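PDB 2GPI: conserved hypothetical protein from Shewanella loihica, which is of unknown function, a member of the DUF1488 family that may take part in transcriptional regulation of the shikimate pathway. Local coordinates for residues Q4-T9 / Q69-I74; F8-T13 / L58-R63; I21-Q26 / C34-K39. One frame throughout, in Å; residues are numbered along the deposited sequence. Where two conformers were deposited one is given.

Contact 3 (21-26 with 34-39) is the buried one of the three, close to the centre of the chain, and pairs the two long strands of the sheet; contacts 1 (4-9 with 69-74) and 2 (8-13 with 58-63) lie at the surface, where the N-terminal edge of that sheet meets the two consecutive helices 52-61 and 63-75. Backbone hydrogen bonds and ring packing hold contact 3, aliphatic and aromatic side chains hold contact 1, and contact 2 combines a stacked salt bridge and waters with a leucine-phenylalanine contact. Contacts 1 and 2 share F8 and T9, and the hydrogen bond between T9 OG1 and T24 OG1 connects them to contact 3.

Contact 1 of 3, residues Q4-T9 / Q69-I74; sequences QSIIFT and QAEKLI
I6 and F8, alternate residues of the short edge strand 6-8, both direct their side chains at helix 63-75, which packs on one face of the mixed beta-sheet. The two run roughly antiparallel, with an angle of 149° between their directions and 9.9 Å between the axes of the short segments. The aliphatic part of the contact belongs to I6 and I74, whose side chains slide past each other in opposite directions. I6 CD1 meets I74 CG2 at 3.6 Å, while I6 CG2 lies 3.9 Å from I74 CD1, a reciprocal pairing of branch and tip. The aromatic part is carried by F8. With its CG beside the backbone N (chi1 -68°), the ring extends toward the helix and brings CE1 to 3.8 Å from A70 CB; the backbone N of E71 sits at the ring edge near CZ, and E71 CB lies close to CE2 and CZ. On the inner side A70 also touches F23 of strand 20-27, and I74 reaches I85, so the same helical face covers several strands of the sheet. The remaining contact sets a charged group against an apolar one. The E71 side chain bends at chi2 (-86°), so that its carboxylate, close to the like charge of E75 on the same helix, passes alongside the end of I6, and E71 OE2 comes to 3.3 Å from the methyl I6 CD1.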
# COMPACT_ATOMS: atom_id res chain seq x y z
N GLN A 4 -10.89 -11.78 8.96
CA GLN A 4 -10.24 -12.42 7.79
C GLN A 4 -8.72 -12.57 8.01
O GLN A 4 -8.01 -13.13 7.16
CB GLN A 4 -10.47 -11.62 6.50
CG GLN A 4 -11.92 -11.62 6.00
CD GLN A 4 -12.43 -12.99 5.54
OE1 GLN A 4 -11.66 -13.94 5.37
NE2 GLN A 4 -13.73 -13.08 5.35
N SER A 5 -8.21 -12.03 9.13
CA SER A 5 -6.84 -12.27 9.52
C SER A 5 -5.82 -11.73 8.49
O SER A 5 -4.74 -12.31 8.34
CB SER A 5 -6.60 -13.79 9.77
OG SER A 5 -7.40 -14.32 10.82
N ILE A 6 -6.16 -10.63 7.80
CA ILE A 6 -5.24 -9.93 6.89
C ILE A 6 -4.36 -9.04 7.72
O ILE A 6 -4.81 -8.09 8.31
CB ILE A 6 -5.94 -9.10 5.77
CG1 ILE A 6 -6.81 -10.01 4.91
CG2 ILE A 6 -4.88 -8.40 4.89
CD1 ILE A 6 -7.97 -9.32 4.16
N ILE A 7 -3.07 -9.37 7.79
CA ILE A 7 -2.11 -8.65 8.61
C ILE A 7 -1.17 -7.82 7.74
O ILE A 7 -0.66 -8.30 6.73
CB ILE A 7 -1.24 -9.65 9.38
CG1 ILE A 7 -2.11 -10.52 10.32
CG2 ILE A 7 -0.10 -8.94 10.15
CD1 ILE A 7 -1.33 -11.74 10.96
N PHE A 8 -0.94 -6.58 8.13
CA PHE A 8 0.03 -5.73 7.47
C PHE A 8 1.35 -5.81 8.21
O PHE A 8 1.45 -5.44 9.40
CB PHE A 8 -0.51 -4.32 7.34
CG PHE A 8 -1.65 -4.28 6.39
CD1 PHE A 8 -1.43 -4.09 5.04
CD2 PHE A 8 -2.92 -4.56 6.81
CE1 PHE A 8 -2.47 -4.17 4.13
CE2 PHE A 8 -3.96 -4.58 5.91
CZ PHE A 8 -3.71 -4.39 4.56
N THR A 9 2.34 -6.37 7.53
CA THR A 9 3.57 -6.75 8.19
C THR A 9 4.70 -5.71 8.13
O THR A 9 5.81 -5.96 8.65
CB THR A 9 4.04 -8.11 7.64
OG1 THR A 9 4.14 -8.05 6.20
CG2 THR A 9 3.09 -9.24 8.05
N GLN A 69 -7.51 0.81 2.95
CA GLN A 69 -7.91 0.68 1.54
C GLN A 69 -7.35 -0.63 0.93
O GLN A 69 -8.07 -1.32 0.22
CB GLN A 69 -7.49 1.91 0.73
CG GLN A 69 -7.91 1.84 -0.73
CD GLN A 69 -9.39 1.76 -1.02
OE1 GLN A 69 -10.23 2.11 -0.18
NE2 GLN A 69 -9.74 1.34 -2.25
N ALA A 70 -6.09 -0.98 1.24
CA ALA A 70 -5.53 -2.23 0.74
C ALA A 70 -6.33 -3.41 1.25
O ALA A 70 -6.56 -4.39 0.52
CB ALA A 70 -4.05 -2.37 1.15
N GLU A 71 -6.74 -3.35 2.53
CA GLU A 71 -7.53 -4.43 3.12
C GLU A 71 -8.87 -4.62 2.41
O GLU A 71 -9.26 -5.76 2.10
CB GLU A 71 -7.74 -4.18 4.62
CG GLU A 71 -8.07 -5.46 5.38
CD GLU A 71 -9.48 -5.80 5.38
OE1 GLU A 71 -10.32 -4.91 5.10
OE2 GLU A 71 -9.78 -7.00 5.71
N LYS A 72 -9.50 -3.52 2.07
CA LYS A 72 -10.75 -3.55 1.35
C LYS A 72 -10.54 -4.16 -0.02
O LYS A 72 -11.30 -5.03 -0.46
CB LYS A 72 -11.29 -2.14 1.22
CG LYS A 72 -12.59 -2.11 0.55
CD LYS A 72 -13.04 -0.65 0.29
CE LYS A 72 -12.72 -0.22 -1.15
N LEU A 73 -9.48 -3.72 -0.69
CA LEU A 73 -9.20 -4.25 -2.03
C LEU A 73 -8.97 -5.77 -2.00
O LEU A 73 -9.44 -6.53 -2.87
CB LEU A 73 -8.00 -3.52 -2.64
CG LEU A 73 -8.22 -2.05 -3.03
CD1 LEU A 73 -6.87 -1.39 -3.37
CD2 LEU A 73 -9.25 -1.92 -4.17
N ILE A 74 -8.23 -6.22 -1.00
CA ILE A 74 -8.02 -7.68 -0.82
C ILE A 74 -9.34 -8.43 -0.61
O ILE A 74 -9.63 -9.45 -1.25
CB ILE A 74 -7.02 -7.95 0.31
CG1 ILE A 74 -5.62 -7.49 -0.07
CG2 ILE A 74 -7.00 -9.45 0.70
CD1 ILE A 74 -4.66 -7.38 1.16

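Contact 2 of 3, residues F8-T13 / L58-R63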
# COMPACT_ATOMS: atom_id res chain seq x y z
N PHE A 8 -0.94 -6.58 8.13
CA PHE A 8 0.03 -5.73 7.47
C PHE A 8 1.35 -5.81 8.21
O PHE A 8 1.45 -5.44 9.40
CB PHE A 8 -0.51 -4.32 7.34
CG PHE A 8 -1.65 -4.28 6.39
CD1 PHE A 8 -1.43 -4.09 5.04
CD2 PHE A 8 -2.92 -4.56 6.81
CE1 PHE A 8 -2.47 -4.17 4.13
CE2 PHE A 8 -3.96 -4.58 5.91
CZ PHE A 8 -3.71 -4.39 4.56
N THR A 9 2.34 -6.37 7.53
CA THR A 9 3.57 -6.75 8.19
C THR A 9 4.70 -5.71 8.13
O THR A 9 5.81 -5.96 8.65
CB THR A 9 4.04 -8.11 7.64
OG1 THR A 9 4.14 -8.05 6.20
CG2 THR A 9 3.09 -9.24 8.05
N GLU A 10 4.41 -4.54 7.54
CA GLU A 10 5.27 -3.37 7.67
C GLU A 10 6.69 -3.53 7.11
O GLU A 10 7.65 -2.96 7.64
CB GLU A 10 5.32 -2.88 9.13
CG GLU A 10 3.92 -2.54 9.70
CD GLU A 10 3.09 -1.65 8.78
OE1 GLU A 10 3.48 -0.48 8.52
OE2 GLU A 10 1.99 -2.10 8.34
N GLN A 11 6.80 -4.33 6.04
CA GLN A 11 8.00 -4.34 5.22
C GLN A 11 7.76 -3.25 4.18
O GLN A 11 6.99 -3.43 3.25
CB GLN A 11 8.23 -5.76 4.65
CG GLN A 11 8.42 -6.81 5.73
CD GLN A 11 8.62 -8.22 5.18
OE1 GLN A 11 8.84 -8.41 3.99
NE2 GLN A 11 8.55 -9.21 6.07
N LEU A 12 8.32 -2.07 4.45
CA LEU A 12 8.06 -0.86 3.67
C LEU A 12 9.32 -0.52 2.92
O LEU A 12 10.38 -0.34 3.53
CB LEU A 12 7.62 0.30 4.56
CG LEU A 12 6.49 -0.05 5.55
CD1 LEU A 12 6.30 1.07 6.60
CD2 LEU A 12 5.20 -0.43 4.87
N THR A 13 9.21 -0.50 1.59
CA THR A 13 10.36 -0.21 0.68
C THR A 13 9.88 0.66 -0.50
O THR A 13 8.70 0.75 -0.80
CB THR A 13 11.00 -1.52 0.20
OG1 THR A 13 10.03 -2.29 -0.54
CG2 THR A 13 11.50 -2.32 1.39
N LEU A 58 5.70 9.92 4.43
CA LEU A 58 4.33 10.17 3.97
C LEU A 58 3.46 8.90 4.08
O LEU A 58 2.30 8.97 4.53
CB LEU A 58 4.31 10.78 2.57
CG LEU A 58 4.87 12.22 2.45
CD1 LEU A 58 4.94 12.62 0.98
CD2 LEU A 58 4.07 13.22 3.31
N PHE A 59 4.00 7.75 3.68
CA PHE A 59 3.31 6.49 3.92
C PHE A 59 2.93 6.34 5.41
O PHE A 59 1.76 6.03 5.77
CB PHE A 59 4.12 5.28 3.43
CG PHE A 59 3.44 3.98 3.72
CD1 PHE A 59 3.57 3.38 4.97
CD2 PHE A 59 2.57 3.39 2.78
CE1 PHE A 59 2.89 2.19 5.29
CE2 PHE A 59 1.89 2.19 3.14
CZ PHE A 59 2.06 1.61 4.35
N GLU A 60 3.93 6.56 6.27
CA GLU A 60 3.67 6.43 7.72
C GLU A 60 2.60 7.40 8.20
O GLU A 60 1.72 7.01 9.03
CB GLU A 60 4.98 6.61 8.47
CG GLU A 60 5.88 5.46 8.30
CD GLU A 60 5.37 4.17 8.96
OE1 GLU A 60 4.37 4.18 9.71
OE2 GLU A 60 6.01 3.15 8.73
N GLN A 61 2.62 8.63 7.69
CA GLN A 61 1.60 9.64 8.05
C GLN A 61 0.18 9.16 7.74
O GLN A 61 -0.75 9.45 8.48
CB GLN A 61 1.89 10.96 7.36
CG GLN A 61 0.93 12.06 7.69
CD GLN A 61 1.41 13.40 7.15
OE1 GLN A 61 2.61 13.55 6.80
NE2 GLN A 61 0.50 14.38 7.10
N PHE A 62 0.02 8.43 6.64
CA PHE A 62 -1.26 7.98 6.18
C PHE A 62 -1.38 6.43 6.25
O PHE A 62 -2.26 5.84 5.58
CB PHE A 62 -1.51 8.48 4.76
CG PHE A 62 -1.61 9.98 4.67
CD1 PHE A 62 -2.82 10.59 4.87
CD2 PHE A 62 -0.52 10.76 4.34
CE1 PHE A 62 -2.97 11.95 4.81
CE2 PHE A 62 -0.65 12.15 4.32
CZ PHE A 62 -1.89 12.73 4.54
N ARG A 63 -0.54 5.80 7.06
CA ARG A 63 -0.44 4.33 7.04
C ARG A 63 -1.80 3.66 7.19
O ARG A 63 -2.15 2.73 6.45
CB ARG A 63 0.46 3.82 8.20
CG ARG A 63 0.40 2.34 8.43
CD ARG A 63 1.24 1.92 9.57
NE ARG A 63 0.89 0.55 9.96
CZ ARG A 63 1.35 -0.06 11.05
NH1 ARG A 63 2.20 0.57 11.83
NH2 ARG A 63 0.99 -1.31 11.32
O HOH W 1 -0.06 -3.97 11.04
O HOH W 2 5.19 0.98 9.95
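R63 reaches across from the start of helix 63-75 to lay its guanidinium against the carboxylate of E10, in the loop that follows strand 6-8. Its CG stands opposite the backbone N (chi1 168°), and the chain then runs extended, which carries the charged end from the helix to the loop. CB points toward the loop, and CG only skirts E10 OE1. CD is closer, 3.4 Å from E10 OE1. NE forms a salt bridge with E10 OE1 at 3.1 Å, with the oxygen over one guanidinium face and no N-H pointing at it; its main polar partner is E67 on the same helix. CZ lies under the carboxylate, with E10 CD 3.1 Å above the guanidinium plane and the two planes 22° apart. On that same side E10 OE2 lies toward the rim, 3.2 Å from NH2, while NH1 stays 3.7 Å from E10 OE1. NH2 also bonds weakly to an in-plane water that donates to F8 O. A leucine in place of R63 would probably leave the neighbouring carboxylates of E10 and E67 without their shared counter-charge. A second water donates to both E10 OE1 and E60 OE2, bridging like charges 4.4 Å apart. Deeper in, L12 CD2, in one of two conformers, packs 3.5 Å from F59 CE1, and F59 continues inward to the ring of F23. A stacked carboxylate-guanidinium pair with bridging waters, beside an apolar leucine-phenylalanine contact, thus holds a loop to the junction of two consecutive helices.

Contact 3 of 3, residues I21-Q26 / C34-K39; sequences IHFTAQ and CYIGQK
The ring of F23 folds back over the neighbouring strand and receives C34 CB on its face, 3.5 Å from the ring centroid and only 12° off the normal. This CH-pi contact belongs to the antiparallel beta hairpin of strands 20-27 and 30-37, the middle of the sheet. F23 reaches it because its CG sits between the backbone N and the carbonyl carbon (chi1 60°), a tight setting that swings the ring across to its hydrogen-bonded partner. The sulfur C34 SG approaches the same ring obliquely, 4.6 Å from the centroid, and also touches A25 CB.

Two hydrogen-bonded pairs hold the backbones together. F23 and C34 exchange bonds of 2.8 Å each, F23 N to C34 O and C34 N to F23 O; I21 and I36 are likewise joined in both directions. The intervening pair, H22 with Y35, is non-hydrogen-bonded, and CA-H...O contacts from H22 CA to C34 O and from Y35 CA to I21 O lie there instead.

I21, F23, C34 and I36 share the face that helix 63-75 covers: I66 lies against F23 and I36. On the other face H22 and Y35 point the same way and form an offset stack, their planes 21° apart. H22 NE2 is hydrogen-bonded to D33, which restrains the rotation of the imidazole. The phenol extends far enough for Y35 OH to lie over the centre of the H22 ring, 3.7 Å above its plane.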
# COMPACT_ATOMS: atom_id res chain seq x y z
N ILE A 21 5.72 3.05 -3.29
CA ILE A 21 5.97 2.40 -2.02
C ILE A 21 5.39 0.98 -2.09
O ILE A 21 4.22 0.77 -2.45
CB ILE A 21 5.36 3.14 -0.82
CG1 ILE A 21 6.15 4.46 -0.51
CG2 ILE A 21 5.34 2.22 0.46
CD1 ILE A 21 7.48 4.21 0.14
N HIS A 22 6.23 0.04 -1.76
CA HIS A 22 5.87 -1.38 -1.68
C HIS A 22 5.67 -1.69 -0.17
O HIS A 22 6.57 -1.49 0.67
CB HIS A 22 6.97 -2.20 -2.37
CG HIS A 22 6.86 -3.72 -2.16
ND1 HIS A 22 7.91 -4.59 -2.36
CD2 HIS A 22 5.79 -4.50 -1.81
CE1 HIS A 22 7.50 -5.83 -2.14
NE2 HIS A 22 6.22 -5.81 -1.79
N PHE A 23 4.48 -2.21 0.15
CA PHE A 23 4.17 -2.60 1.51
C PHE A 23 3.55 -4.01 1.47
O PHE A 23 3.10 -4.46 0.46
CB PHE A 23 3.32 -1.60 2.30
CG PHE A 23 1.96 -1.28 1.72
CD1 PHE A 23 1.81 -0.51 0.57
CD2 PHE A 23 0.82 -1.75 2.33
CE1 PHE A 23 0.54 -0.19 0.10
CE2 PHE A 23 -0.46 -1.43 1.84
CZ PHE A 23 -0.59 -0.67 0.74
N THR A 24 3.59 -4.69 2.59
CA THR A 24 3.26 -6.10 2.62
C THR A 24 2.05 -6.42 3.52
O THR A 24 1.86 -5.83 4.58
CB THR A 24 4.46 -6.91 3.13
OG1 THR A 24 4.93 -6.33 4.36
CG2 THR A 24 5.59 -6.90 2.11
N ALA A 25 1.21 -7.30 3.02
CA ALA A 25 0.14 -7.89 3.81
C ALA A 25 0.38 -9.38 3.80
O ALA A 25 1.15 -9.90 3.00
CB ALA A 25 -1.22 -7.60 3.21
N GLN A 26 -0.25 -10.09 4.71
CA GLN A 26 -0.10 -11.52 4.77
C GLN A 26 -1.40 -12.10 5.25
O GLN A 26 -2.04 -11.56 6.17
CB GLN A 26 1.02 -11.81 5.75
CG GLN A 26 1.50 -13.16 5.75
CD GLN A 26 2.75 -13.23 6.61
OE1 GLN A 26 3.76 -12.58 6.32
NE2 GLN A 26 2.67 -14.02 7.68
N CYS A 34 1.63 -5.24 -1.84
CA CYS A 34 0.76 -4.09 -2.08
C CYS A 34 1.62 -2.89 -2.46
O CYS A 34 2.78 -2.77 -2.05
CB CYS A 34 -0.00 -3.69 -0.83
SG CYS A 34 -1.01 -5.03 -0.13
N TYR A 35 1.04 -2.01 -3.24
CA TYR A 35 1.77 -0.88 -3.81
C TYR A 35 0.91 0.37 -3.80
O TYR A 35 -0.27 0.31 -4.06
CB TYR A 35 2.21 -1.18 -5.22
CG TYR A 35 3.12 -2.37 -5.33
CD1 TYR A 35 2.64 -3.65 -5.50
CD2 TYR A 35 4.51 -2.21 -5.22
CE1 TYR A 35 3.48 -4.72 -5.52
CE2 TYR A 35 5.37 -3.27 -5.28
CZ TYR A 35 4.86 -4.56 -5.42
OH TYR A 35 5.70 -5.63 -5.48
N ILE A 36 1.52 1.50 -3.49
CA ILE A 36 0.90 2.81 -3.69
C ILE A 36 1.89 3.68 -4.50
O ILE A 36 3.03 3.92 -4.06
CB ILE A 36 0.40 3.48 -2.37
CG1 ILE A 36 -0.29 4.81 -2.63
CG2 ILE A 36 1.53 3.64 -1.33
CD1 ILE A 36 -1.05 5.39 -1.42
N GLY A 37 1.46 4.07 -5.69
CA GLY A 37 2.33 4.80 -6.57
C GLY A 37 2.67 6.20 -6.08
O GLY A 37 1.96 6.81 -5.27
N GLN A 38 3.80 6.71 -6.57
CA GLN A 38 4.29 8.04 -6.18
C GLN A 38 3.19 9.08 -6.32
O GLN A 38 2.95 9.87 -5.36
CB GLN A 38 5.48 8.40 -7.03
CG GLN A 38 6.08 9.70 -6.58
CD GLN A 38 7.36 10.03 -7.29
OE1 GLN A 38 7.98 9.15 -7.93
NE2 GLN A 38 7.77 11.28 -7.20
N LYS A 39 2.54 9.14 -7.48
CA LYS A 39 1.55 10.18 -7.71
C LYS A 39 0.36 10.04 -6.76
O LYS A 39 -0.15 11.03 -6.26
CB LYS A 39 1.10 10.21 -9.18
CG LYS A 39 2.21 10.65 -10.13
CD LYS A 39 1.76 10.73 -11.59
CE LYS A 39 2.88 11.26 -12.45